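Local structure of putative cytosine/guanine deaminase (Unidentified, 2PAJ) at residues L13-A18 / L52-G57; V61-C66 / I414-L419; G161-L166 / F447-R452; A18-G23 / C66-A71. The protein catalyses the zinc-dependent hydrolytic deamination of 2-amino-4-hydroxypteridines such as isoxanthopterin, giving 2,4-dihydroxypteridines and ammonium. One frame throughout, in Å; residues are numbered along the deposited sequence.

Contact 1 (L13-A18 / L52-G57); sequences LIRNAA and LAPRPG
Leu13, on strand 11-15 of the small four-stranded mixed sheet, packs against Leu52 and Pro54 in the loop that links strands 45-49 and 59-62. With CG anti to the backbone N (chi1 -169°), Leu13 directs its two methyls at different parts of the loop. CD1 lies 3.7 Å from Leu52 CD1 and 3.9 Å from Leu52 CB, the two leucine side chains meeting at a slant. CD2 comes alongside the start of Pro54, 3.6 Å from its CA and 3.9 Å from its CB. Arg15, two residues further along the strand, adds a looser contact. Its chain bends at chi3 (62°) and crosses Pro54 at about a right angle, so that Pro54 CD sits over one guanidinium face, toward the rim, 3.7 Å from Arg15 NH2. No hydrogen bond joins the two segments directly, but Asp38 bridges them: one carboxylate oxygen accepts from the backbone N of Leu52, the other from that of Asn16. Ala53 O takes a further bond from Arg40. Leu13 is buried, whereas Pro54 is exposed, so the apolar patch lies at the outer margin of the protein. A connecting loop folded back on its own sheet, closed by leucine and proline, belongs here to the small beta domain that accompanies the TIM barrel in many amidohydrolases.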
loop_
_atom_site.group_PDB
_atom_site.type_symbol
_atom_site.label_atom_id
_atom_site.label_comp_id
_atom_site.label_asym_id
_atom_site.label_seq_id
_atom_site.Cartn_x
_atom_site.Cartn_y
_atom_site.Cartn_z
ATOM N N LEU A 13 -14.197 3.410 22.790
ATOM C CA LEU A 13 -13.942 4.826 22.927
ATOM C C LEU A 13 -12.468 5.106 23.152
ATOM O O LEU A 13 -11.888 4.713 24.157
ATOM C CB LEU A 13 -14.764 5.401 24.083
ATOM C CG LEU A 13 -14.848 6.923 24.234
ATOM C CD1 LEU A 13 -15.742 7.492 23.157
ATOM C CD2 LEU A 13 -15.397 7.278 25.607
ATOM N N ILE A 14 -11.862 5.766 22.177
ATOM C CA ILE A 14 -10.469 6.159 22.273
ATOM C C ILE A 14 -10.589 7.530 22.933
ATOM O O ILE A 14 -11.252 8.426 22.404
ATOM C CB ILE A 14 -9.841 6.275 20.867
ATOM C CG1 ILE A 14 -9.957 4.931 20.136
ATOM C CG2 ILE A 14 -8.384 6.688 20.967
ATOM C CD1 ILE A 14 -9.484 4.977 18.701
ATOM N N ARG A 15 -9.982 7.683 24.104
ATOM C CA ARG A 15 -10.103 8.943 24.820
ATOM C C ARG A 15 -8.829 9.733 25.036
ATOM O O ARG A 15 -7.728 9.180 25.125
ATOM C CB ARG A 15 -10.713 8.722 26.207
ATOM C CG ARG A 15 -11.781 7.663 26.313
ATOM C CD ARG A 15 -12.256 7.602 27.757
ATOM N NE ARG A 15 -12.854 8.874 28.178
ATOM C CZ ARG A 15 -13.049 9.237 29.446
ATOM N NH1 ARG A 15 -12.689 8.427 30.441
ATOM N NH2 ARG A 15 -13.617 10.407 29.719
ATOM N N ASN A 16 -9.024 11.046 25.127
ATOM C CA ASN A 16 -7.971 12.000 25.432
ATOM C C ASN A 16 -6.745 12.012 24.531
ATOM O O ASN A 16 -5.617 11.945 25.009
ATOM C CB ASN A 16 -7.559 11.773 26.886
ATOM C CG ASN A 16 -6.836 12.942 27.470
ATOM O OD1 ASN A 16 -7.299 14.076 27.374
ATOM N ND2 ASN A 16 -5.696 12.679 28.095
ATOM N N ALA A 17 -6.963 12.115 23.226
ATOM C CA ALA A 17 -5.850 12.134 22.277
ATOM C C ALA A 17 -5.163 13.504 22.291
ATOM O O ALA A 17 -5.824 14.542 22.418
ATOM C CB ALA A 17 -6.351 11.818 20.883
ATOM N N ALA A 18 -3.839 13.504 22.164
ATOM C CA ALA A 18 -3.071 14.738 22.159
ATOM C C ALA A 18 -3.245 15.461 20.828
ATOM O O ALA A 18 -3.128 16.680 20.755
ATOM C CB ALA A 18 -1.604 14.430 22.405
ATOM N N LEU A 52 -16.566 13.213 23.972
ATOM C CA LEU A 52 -17.540 12.135 24.151
ATOM C C LEU A 52 -17.462 11.521 25.553
ATOM O O LEU A 52 -16.377 11.255 26.073
ATOM C CB LEU A 52 -17.272 11.045 23.114
ATOM C CG LEU A 52 -16.892 11.538 21.717
ATOM C CD1 LEU A 52 -16.188 10.431 20.968
ATOM C CD2 LEU A 52 -18.138 12.012 20.978
ATOM N N ALA A 53 -18.617 11.299 26.167
ATOM C CA ALA A 53 -18.658 10.711 27.506
ATOM C C ALA A 53 -18.715 9.185 27.394
ATOM O O ALA A 53 -19.481 8.636 26.601
ATOM C CB ALA A 53 -19.868 11.240 28.279
ATOM N N PRO A 54 -17.894 8.481 28.180
ATOM C CA PRO A 54 -17.894 7.017 28.120
ATOM C C PRO A 54 -19.268 6.399 28.334
ATOM O O PRO A 54 -20.155 7.014 28.927
ATOM C CB PRO A 54 -16.891 6.624 29.204
ATOM C CG PRO A 54 -16.943 7.787 30.160
ATOM C CD PRO A 54 -16.986 8.966 29.230
ATOM N N ARG A 55 -19.441 5.183 27.827
ATOM C CA ARG A 55 -20.705 4.467 27.971
ATOM C C ARG A 55 -20.533 3.184 28.768
ATOM O O ARG A 55 -19.463 2.553 28.758
ATOM C CB ARG A 55 -21.300 4.139 26.607
ATOM C CG ARG A 55 -21.828 5.347 25.913
ATOM C CD ARG A 55 -22.211 5.028 24.500
ATOM N NE ARG A 55 -22.598 6.234 23.784
ATOM C CZ ARG A 55 -22.941 6.253 22.502
ATOM N NH1 ARG A 55 -22.943 5.122 21.803
ATOM N NH2 ARG A 55 -23.278 7.398 21.920
ATOM N N PRO A 56 -21.592 2.777 29.473
ATOM C CA PRO A 56 -21.498 1.554 30.265
ATOM C C PRO A 56 -21.114 0.344 29.428
ATOM O O PRO A 56 -21.632 0.151 28.327
ATOM C CB PRO A 56 -22.892 1.438 30.878
ATOM C CG PRO A 56 -23.779 2.163 29.881
ATOM C CD PRO A 56 -22.948 3.356 29.522
ATOM N N GLY A 57 -20.189 -0.450 29.966
ATOM C CA GLY A 57 -19.732 -1.660 29.306
ATOM C C GLY A 57 -18.981 -1.446 28.006
ATOM O O GLY A 57 -18.630 -2.409 27.320
#

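Contact 2 (V61-C66 / I414-L419); sequences VDATDC and IAVYRL
Cys66 and Ala63 meet Val416 in the apolar part of this contact, where the turn after strand 59-62 lies against strand 414-418. Val416 CG1, anti to the backbone N (chi1 177°), touches Cys66 CB at 3.7 Å and Ala63 CB at 4.1 Å. Ile68 and Met444 also pack on Val416.

No hydrogen bond crosses the contact. Cys66 CB approaches the backbone oxygen of Tyr417, and Cys66 SG lies 3.7 Å from Arg418 NE, oblique to the guanidinium. Bent at chi3 (-76°), the Arg418 chain turns back along the turn, so that Asp62 O comes to the guanidinium edge, 3.7 Å from NH2. The Asp62 carboxylate stays further off, its OD2 5.6 Å from Arg418 NH2. Arg418 NH1 has a long, weak ion pair with Asp456 outside the contact.

Hydrogen bonds lie within the turn. Cys66 N to Ala63 O closes a type II beta turn, and Thr64 OG1 donates to Asp62 OD1 from the syn side but 29° out of the carboxylate plane.

The chemistry thus grades from buried aliphatic packing at Val416 to a partly exposed arginine without a direct ion pair across the contact; the separation of opposite charges suggests at most a modest electrostatic attraction.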
loop_
_atom_site.group_PDB
_atom_site.type_symbol
_atom_site.label_atom_id
_atom_site.label_comp_id
_atom_site.label_asym_id
_atom_site.label_seq_id
_atom_site.Cartn_x
_atom_site.Cartn_y
_atom_site.Cartn_z
ATOM N N VAL A 61 -9.987 2.917 25.513
ATOM C CA VAL A 61 -8.552 2.914 25.296
ATOM C C VAL A 61 -8.060 4.335 25.573
ATOM O O VAL A 61 -8.467 5.289 24.905
ATOM C CB VAL A 61 -8.195 2.453 23.845
ATOM C CG1 VAL A 61 -9.132 3.067 22.860
ATOM C CG2 VAL A 61 -6.770 2.833 23.504
ATOM N N ASP A 62 -7.208 4.459 26.591
ATOM C CA ASP A 62 -6.642 5.737 27.016
ATOM C C ASP A 62 -5.509 6.192 26.096
ATOM O O ASP A 62 -4.381 5.696 26.169
ATOM C CB ASP A 62 -6.135 5.611 28.454
ATOM C CG ASP A 62 -5.638 6.925 29.015
ATOM O OD1 ASP A 62 -6.335 7.943 28.820
ATOM O OD2 ASP A 62 -4.558 6.940 29.654
ATOM N N ALA A 63 -5.826 7.149 25.234
ATOM C CA ALA A 63 -4.856 7.668 24.287
ATOM C C ALA A 63 -4.241 8.949 24.799
ATOM O O ALA A 63 -3.917 9.849 24.024
ATOM C CB ALA A 63 -5.516 7.911 22.934
ATOM N N THR A 64 -4.097 9.034 26.114
ATOM C CA THR A 64 -3.499 10.211 26.713
ATOM C C THR A 64 -2.056 10.347 26.236
ATOM O O THR A 64 -1.272 9.391 26.300
ATOM C CB THR A 64 -3.515 10.124 28.236
ATOM O OG1 THR A 64 -4.865 9.982 28.679
ATOM C CG2 THR A 64 -2.921 11.378 28.845
ATOM N N ASP A 65 -1.736 11.545 25.745
ATOM C CA ASP A 65 -0.414 11.898 25.232
ATOM C C ASP A 65 -0.131 11.256 23.886
ATOM O O ASP A 65 0.970 11.398 23.351
ATOM C CB ASP A 65 0.693 11.487 26.211
ATOM C CG ASP A 65 0.590 12.190 27.539
ATOM O OD1 ASP A 65 0.357 13.417 27.551
ATOM O OD2 ASP A 65 0.761 11.510 28.569
ATOM N N CYS A 66 -1.114 10.543 23.346
ATOM C CA CYS A 66 -0.935 9.887 22.063
ATOM C C CYS A 66 -1.510 10.684 20.915
ATOM O O CYS A 66 -2.442 11.463 21.075
ATOM C CB CYS A 66 -1.563 8.496 22.073
ATOM S SG CYS A 66 -0.759 7.347 23.174
ATOM N N ILE A 414 -7.668 3.151 12.168
ATOM C CA ILE A 414 -6.964 4.175 12.912
ATOM C C ILE A 414 -5.668 3.713 13.546
ATOM O O ILE A 414 -5.545 2.575 13.989
ATOM C CB ILE A 414 -7.870 4.738 14.035
ATOM C CG1 ILE A 414 -9.212 5.150 13.442
ATOM C CG2 ILE A 414 -7.211 5.944 14.709
ATOM C CD1 ILE A 414 -10.240 5.544 14.477
ATOM N N ALA A 415 -4.704 4.624 13.587
ATOM C CA ALA A 415 -3.420 4.363 14.208
ATOM C C ALA A 415 -3.252 5.319 15.394
ATOM O O ALA A 415 -3.427 6.529 15.266
ATOM C CB ALA A 415 -2.307 4.561 13.207
ATOM N N VAL A 416 -2.943 4.759 16.554
ATOM C CA VAL A 416 -2.732 5.543 17.754
ATOM C C VAL A 416 -1.281 5.330 18.140
ATOM O O VAL A 416 -0.900 4.232 18.549
ATOM C CB VAL A 416 -3.651 5.064 18.879
ATOM C CG1 VAL A 416 -3.378 5.841 20.160
ATOM C CG2 VAL A 416 -5.085 5.237 18.444
ATOM N N TYR A 417 -0.471 6.377 17.997
ATOM C CA TYR A 417 0.956 6.291 18.312
ATOM C C TYR A 417 1.375 6.859 19.668
ATOM O O TYR A 417 0.942 7.941 20.067
ATOM C CB TYR A 417 1.785 6.996 17.235
ATOM C CG TYR A 417 1.527 6.555 15.815
ATOM C CD1 TYR A 417 0.768 7.350 14.947
ATOM C CD2 TYR A 417 2.069 5.366 15.320
ATOM C CE1 TYR A 417 0.564 6.975 13.622
ATOM C CE2 TYR A 417 1.869 4.984 13.996
ATOM C CZ TYR A 417 1.118 5.793 13.153
ATOM O OH TYR A 417 0.920 5.429 11.841
ATOM N N ARG A 418 2.215 6.115 20.378
ATOM C CA ARG A 418 2.733 6.584 21.655
ATOM C C ARG A 418 4.151 7.087 21.360
ATOM O O ARG A 418 4.983 6.340 20.840
ATOM C CB ARG A 418 2.757 5.449 22.688
ATOM C CG ARG A 418 3.268 5.878 24.058
ATOM C CD ARG A 418 2.728 4.981 25.148
ATOM N NE ARG A 418 1.333 5.275 25.466
ATOM C CZ ARG A 418 0.479 4.363 25.919
ATOM N NH1 ARG A 418 0.888 3.110 26.094
ATOM N NH2 ARG A 418 -0.769 4.695 26.211
ATOM N N LEU A 419 4.413 8.360 21.657
ATOM C CA LEU A 419 5.726 8.951 21.401
ATOM C C LEU A 419 6.594 8.850 22.644
ATOM O O LEU A 419 7.092 9.852 23.145
ATOM C CB LEU A 419 5.578 10.418 21.011
ATOM C CG LEU A 419 4.559 10.763 19.927
ATOM C CD1 LEU A 419 4.536 12.263 19.735
ATOM C CD2 LEU A 419 4.908 10.067 18.622
#

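Contact 3 (G161-L166 / F447-R452); sequences GLRFVL and FSAGKR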
loop_
_atom_site.group_PDB
_atom_site.type_symbol
_atom_site.label_atom_id
_atom_site.label_comp_id
_atom_site.label_asym_id
_atom_site.label_seq_id
_atom_site.Cartn_x
_atom_site.Cartn_y
_atom_site.Cartn_z
ATOM N N GLY A 161 -5.449 -9.429 9.890
ATOM C CA GLY A 161 -6.613 -8.561 9.980
ATOM C C GLY A 161 -6.568 -7.324 9.107
ATOM O O GLY A 161 -7.339 -6.389 9.316
ATOM N N LEU A 162 -5.683 -7.337 8.115
ATOM C CA LEU A 162 -5.489 -6.204 7.209
ATOM C C LEU A 162 -6.304 -6.273 5.920
ATOM O O LEU A 162 -6.629 -7.352 5.437
ATOM C CB LEU A 162 -4.007 -6.102 6.819
ATOM C CG LEU A 162 -2.923 -6.374 7.862
ATOM C CD1 LEU A 162 -1.563 -6.319 7.203
ATOM C CD2 LEU A 162 -3.023 -5.363 8.992
ATOM N N ARG A 163 -6.629 -5.110 5.362
ATOM C CA ARG A 163 -7.348 -5.064 4.095
ATOM C C ARG A 163 -6.256 -5.307 3.075
ATOM O O ARG A 163 -5.188 -4.707 3.169
ATOM C CB ARG A 163 -7.927 -3.683 3.805
ATOM C CG ARG A 163 -8.910 -3.115 4.796
ATOM C CD ARG A 163 -9.284 -1.715 4.324
ATOM N NE ARG A 163 -10.142 -1.023 5.265
ATOM C CZ ARG A 163 -11.423 -1.313 5.434
ATOM N NH1 ARG A 163 -11.971 -2.278 4.709
ATOM N NH2 ARG A 163 -12.145 -0.654 6.333
ATOM N N PHE A 164 -6.519 -6.166 2.098
ATOM C CA PHE A 164 -5.522 -6.458 1.080
ATOM C C PHE A 164 -6.021 -6.147 -0.320
ATOM O O PHE A 164 -7.179 -6.379 -0.643
ATOM C CB PHE A 164 -5.103 -7.922 1.161
ATOM C CG PHE A 164 -3.920 -8.254 0.305
ATOM C CD1 PHE A 164 -2.666 -7.713 0.586
ATOM C CD2 PHE A 164 -4.060 -9.095 -0.792
ATOM C CE1 PHE A 164 -1.562 -8.003 -0.214
ATOM C CE2 PHE A 164 -2.972 -9.398 -1.606
ATOM C CZ PHE A 164 -1.712 -8.852 -1.321
ATOM N N VAL A 165 -5.138 -5.601 -1.144
ATOM C CA VAL A 165 -5.476 -5.269 -2.517
ATOM C C VAL A 165 -4.500 -6.009 -3.424
ATOM O O VAL A 165 -3.310 -5.696 -3.456
ATOM C CB VAL A 165 -5.357 -3.746 -2.774
ATOM C CG1 VAL A 165 -5.646 -3.430 -4.224
ATOM C CG2 VAL A 165 -6.306 -2.995 -1.879
ATOM N N LEU A 166 -4.998 -6.997 -4.157
ATOM C CA LEU A 166 -4.147 -7.766 -5.055
ATOM C C LEU A 166 -3.963 -7.097 -6.411
ATOM O O LEU A 166 -4.929 -6.828 -7.120
ATOM C CB LEU A 166 -4.720 -9.168 -5.255
ATOM C CG LEU A 166 -3.944 -10.069 -6.222
ATOM C CD1 LEU A 166 -2.501 -10.215 -5.761
ATOM C CD2 LEU A 166 -4.627 -11.420 -6.319
ATOM N N PHE A 447 -6.181 0.023 14.348
ATOM C CA PHE A 447 -7.528 -0.464 14.092
ATOM C C PHE A 447 -7.779 -0.672 12.617
ATOM O O PHE A 447 -7.507 0.207 11.805
ATOM C CB PHE A 447 -8.572 0.513 14.614
ATOM C CG PHE A 447 -8.687 0.522 16.096
ATOM C CD1 PHE A 447 -8.061 1.500 16.852
ATOM C CD2 PHE A 447 -9.399 -0.474 16.738
ATOM C CE1 PHE A 447 -8.139 1.486 18.235
ATOM C CE2 PHE A 447 -9.489 -0.510 18.115
ATOM C CZ PHE A 447 -8.855 0.479 18.875
ATOM N N SER A 448 -8.294 -1.853 12.285
ATOM C CA SER A 448 -8.623 -2.179 10.914
ATOM C C SER A 448 -10.064 -2.660 10.920
ATOM O O SER A 448 -10.403 -3.687 11.527
ATOM C CB SER A 448 -7.706 -3.273 10.363
ATOM O OG SER A 448 -7.945 -3.470 8.978
ATOM N N ALA A 449 -10.919 -1.896 10.252
ATOM C CA ALA A 449 -12.325 -2.237 10.192
ATOM C C ALA A 449 -12.877 -2.358 11.617
ATOM O O ALA A 449 -13.670 -3.259 11.911
ATOM C CB ALA A 449 -12.509 -3.544 9.428
ATOM N N GLY A 450 -12.437 -1.452 12.494
ATOM C CA GLY A 450 -12.907 -1.435 13.868
ATOM C C GLY A 450 -12.358 -2.504 14.791
ATOM O O GLY A 450 -12.835 -2.668 15.917
ATOM N N LYS A 451 -11.368 -3.251 14.328
ATOM C CA LYS A 451 -10.792 -4.281 15.171
ATOM C C LYS A 451 -9.360 -3.925 15.505
ATOM O O LYS A 451 -8.640 -3.359 14.682
ATOM C CB LYS A 451 -10.885 -5.640 14.480
ATOM C CG LYS A 451 -12.337 -6.084 14.380
ATOM C CD LYS A 451 -12.548 -7.457 13.766
ATOM C CE LYS A 451 -14.048 -7.746 13.771
ATOM N NZ LYS A 451 -14.413 -9.091 13.251
ATOM N N ARG A 452 -8.962 -4.230 16.733
ATOM C CA ARG A 452 -7.620 -3.922 17.182
ATOM C C ARG A 452 -6.607 -4.974 16.737
ATOM O O ARG A 452 -6.478 -6.054 17.315
ATOM C CB ARG A 452 -7.601 -3.743 18.699
ATOM C CG ARG A 452 -6.301 -3.169 19.206
ATOM C CD ARG A 452 -6.545 -2.166 20.308
ATOM N NE ARG A 452 -5.292 -1.773 20.940
ATOM C CZ ARG A 452 -5.219 -1.187 22.125
ATOM N NH1 ARG A 452 -6.331 -0.925 22.802
ATOM N NH2 ARG A 452 -4.039 -0.880 22.636
#
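Ser448 turns its hydroxyl anti to its own backbone N (chi1 -173°), which carries OG to the carbonyl oxygen of Gly161, while the positive phi of Gly161 (81°) takes the chain out of helix 149-159. The resulting bond, Ser448 OG to Gly161 O, measures 3.0 Å. The hydroxyl donates and lies in the carbonyl plane, at a C=O...OG angle of 148°. Gly161 is the C-prime residue of a Schellman motif, in which Leu162 N bonds back to Ala157 O and Gly161 N to Glu158 O, so the serine grips a backbone already fixed by the helix end.

On the other partner, residues 448-451 form a type I' turn. Ser448 N to Lys451 O and Lys451 N to Ser448 O, at 2.9 and 3.0 Å, make it a tight two-residue beta hairpin, with Ala449 and Gly450 at its bend.

Beside the serine, the Arg163 side chain runs extended from CG to NE and passes the hairpin. Its NH2 stands 4.2 Å from Ala449 CA, oblique to the guanidinium, in simple van der Waals contact. The charge itself is met by Asp413, which forms a salt bridge with Arg163 NH2 and also accepts from the backbone N of Ala449, linking both sides of the contact. Arg163 NH1 is held by Ala211 O.

This is the join between an alpha-to-beta loop, at the start of strand 163-168 of the amidohydrolase TIM barrel, and a hairpin of the neighbouring beta domain.

Contact 4 (A18-G23 / C66-A71); sequences AAIMTG and CVIYPA
The Met21 and Tyr69 side chains run alongside each other in the same direction between segments 18-23 and 66-71. Met21 CB passes 4.0 Å from Ile68 O. The next atom, CG, meets the tyrosine ring obliquely, 3.8 Å from Tyr69 CE1. Bends at chi2 and chi3 (-48° and -77°) then lead SD and CE away from the partner segment; the side chain also touches Ile387 of helix 383-398 and Arg33. Tyr69 OH is bound to Ala431 O.

The backbones pair as parallel beta strands, Ala19 beside Val67 and Ile20 beside Ile68. Strand 67-73 also pairs antiparallel with 414-418 and parallel with barrel strand 131-136, leading from the beta domain into the TIM barrel. Ile68 N donates to Ala19 O at 2.8 Å, and Ile68 O accepts from Met21 N at 3.0 Å. Ala18 N also bonds to Cys66 O at 2.7 Å. On one face of the sheet Ala19 CB rests 4.0 Å from Val67 CG1, and on the other the CG2 methyls of Ile20 and Ile68 face each other at 4.4 Å. Pro70, which has no N-H to offer, sets its CD against Met21 O, and its CG reaches Gly23 CA.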
loop_
_atom_site.group_PDB
_atom_site.type_symbol
_atom_site.label_atom_id
_atom_site.label_comp_id
_atom_site.label_asym_id
_atom_site.label_seq_id
_atom_site.Cartn_x
_atom_site.Cartn_y
_atom_site.Cartn_z
ATOM N N ALA A 18 -3.839 13.504 22.164
ATOM C CA ALA A 18 -3.071 14.738 22.159
ATOM C C ALA A 18 -3.245 15.461 20.828
ATOM O O ALA A 18 -3.128 16.680 20.755
ATOM C CB ALA A 18 -1.604 14.430 22.405
ATOM N N ALA A 19 -3.529 14.699 19.775
ATOM C CA ALA A 19 -3.719 15.256 18.441
ATOM C C ALA A 19 -4.439 14.269 17.521
ATOM O O ALA A 19 -4.298 13.051 17.666
ATOM C CB ALA A 19 -2.380 15.638 17.844
ATOM N N ILE A 20 -5.201 14.809 16.570
ATOM C CA ILE A 20 -5.952 13.998 15.615
ATOM C C ILE A 20 -5.839 14.504 14.175
ATOM O O ILE A 20 -6.463 15.498 13.811
ATOM C CB ILE A 20 -7.460 13.967 15.963
ATOM C CG1 ILE A 20 -7.672 13.526 17.415
ATOM C CG2 ILE A 20 -8.174 13.003 15.035
ATOM C CD1 ILE A 20 -9.127 13.550 17.876
ATOM N N MET A 21 -5.048 13.824 13.355
ATOM C CA MET A 21 -4.921 14.215 11.952
ATOM C C MET A 21 -5.989 13.454 11.143
ATOM O O MET A 21 -6.117 12.238 11.246
ATOM C CB MET A 21 -3.514 13.907 11.438
ATOM C CG MET A 21 -2.380 14.576 12.232
ATOM S SD MET A 21 -2.564 16.349 12.586
ATOM C CE MET A 21 -2.162 17.077 11.032
ATOM N N THR A 22 -6.756 14.187 10.346
ATOM C CA THR A 22 -7.847 13.618 9.570
ATOM C C THR A 22 -7.507 12.996 8.234
ATOM O O THR A 22 -8.275 12.192 7.708
ATOM C CB THR A 22 -8.901 14.670 9.274
ATOM O OG1 THR A 22 -9.101 15.480 10.433
ATOM C CG2 THR A 22 -10.227 13.991 8.908
ATOM N N GLY A 23 -6.366 13.366 7.679
ATOM C CA GLY A 23 -6.009 12.845 6.382
ATOM C C GLY A 23 -6.849 13.577 5.353
ATOM O O GLY A 23 -7.139 13.051 4.285
ATOM N N CYS A 66 -1.114 10.543 23.346
ATOM C CA CYS A 66 -0.935 9.887 22.063
ATOM C C CYS A 66 -1.510 10.684 20.915
ATOM O O CYS A 66 -2.442 11.463 21.075
ATOM C CB CYS A 66 -1.563 8.496 22.073
ATOM S SG CYS A 66 -0.759 7.347 23.174
ATOM N N VAL A 67 -0.926 10.464 19.748
ATOM C CA VAL A 67 -1.333 11.129 18.524
ATOM C C VAL A 67 -2.092 10.117 17.665
ATOM O O VAL A 67 -1.719 8.944 17.571
ATOM C CB VAL A 67 -0.088 11.665 17.761
ATOM C CG1 VAL A 67 -0.498 12.376 16.491
ATOM C CG2 VAL A 67 0.689 12.612 18.654
ATOM N N ILE A 68 -3.171 10.582 17.051
ATOM C CA ILE A 68 -3.990 9.732 16.206
ATOM C C ILE A 68 -3.852 10.168 14.752
ATOM O O ILE A 68 -3.837 11.357 14.445
ATOM C CB ILE A 68 -5.480 9.775 16.659
ATOM C CG1 ILE A 68 -5.611 9.112 18.033
ATOM C CG2 ILE A 68 -6.364 9.056 15.659
ATOM C CD1 ILE A 68 -6.997 9.122 18.594
ATOM N N TYR A 69 -3.728 9.175 13.877
ATOM C CA TYR A 69 -3.569 9.343 12.433
ATOM C C TYR A 69 -4.477 8.292 11.799
ATOM O O TYR A 69 -4.892 7.335 12.461
ATOM C CB TYR A 69 -2.142 8.954 12.016
ATOM C CG TYR A 69 -1.042 10.009 11.968
ATOM C CD1 TYR A 69 -0.901 10.972 12.974
ATOM C CD2 TYR A 69 -0.086 9.981 10.939
ATOM C CE1 TYR A 69 0.158 11.875 12.960
ATOM C CE2 TYR A 69 0.974 10.874 10.916
ATOM C CZ TYR A 69 1.093 11.817 11.929
ATOM O OH TYR A 69 2.162 12.680 11.923
ATOM N N PRO A 70 -4.836 8.467 10.522
ATOM C CA PRO A 70 -5.672 7.414 9.952
ATOM C C PRO A 70 -4.617 6.374 9.542
ATOM O O PRO A 70 -3.492 6.749 9.208
ATOM C CB PRO A 70 -6.346 8.106 8.770
ATOM C CG PRO A 70 -5.394 9.148 8.387
ATOM C CD PRO A 70 -4.914 9.688 9.709
ATOM N N ALA A 71 -4.928 5.083 9.618
ATOM C CA ALA A 71 -3.954 4.053 9.247
ATOM C C ALA A 71 -3.435 4.288 7.818
ATOM O O ALA A 71 -4.148 4.824 6.975
ATOM C CB ALA A 71 -4.586 2.669 9.376
#

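Contact 1 is a surface contact, its centre about 30 Å from that of the chain, while contacts 2, 3 and 4 are buried. Contacts 1 and 2 use neighbouring strands of the small sheet, 11-15 and 59-62. Contacts 2 and 4 share Cys66, and strands 414-418 and 67-73 pair antiparallel between them, so the two lie only about 8 Å apart, centre to centre. Contact 3 joins this region to the barrel through strand 442-448, the partner of 414-418. Direct hydrogen bonds cross contact 4 as strand pairing and contact 3 as a single serine bond; contacts 1 and 2 rely on aliphatic packing with an arginine at the margin.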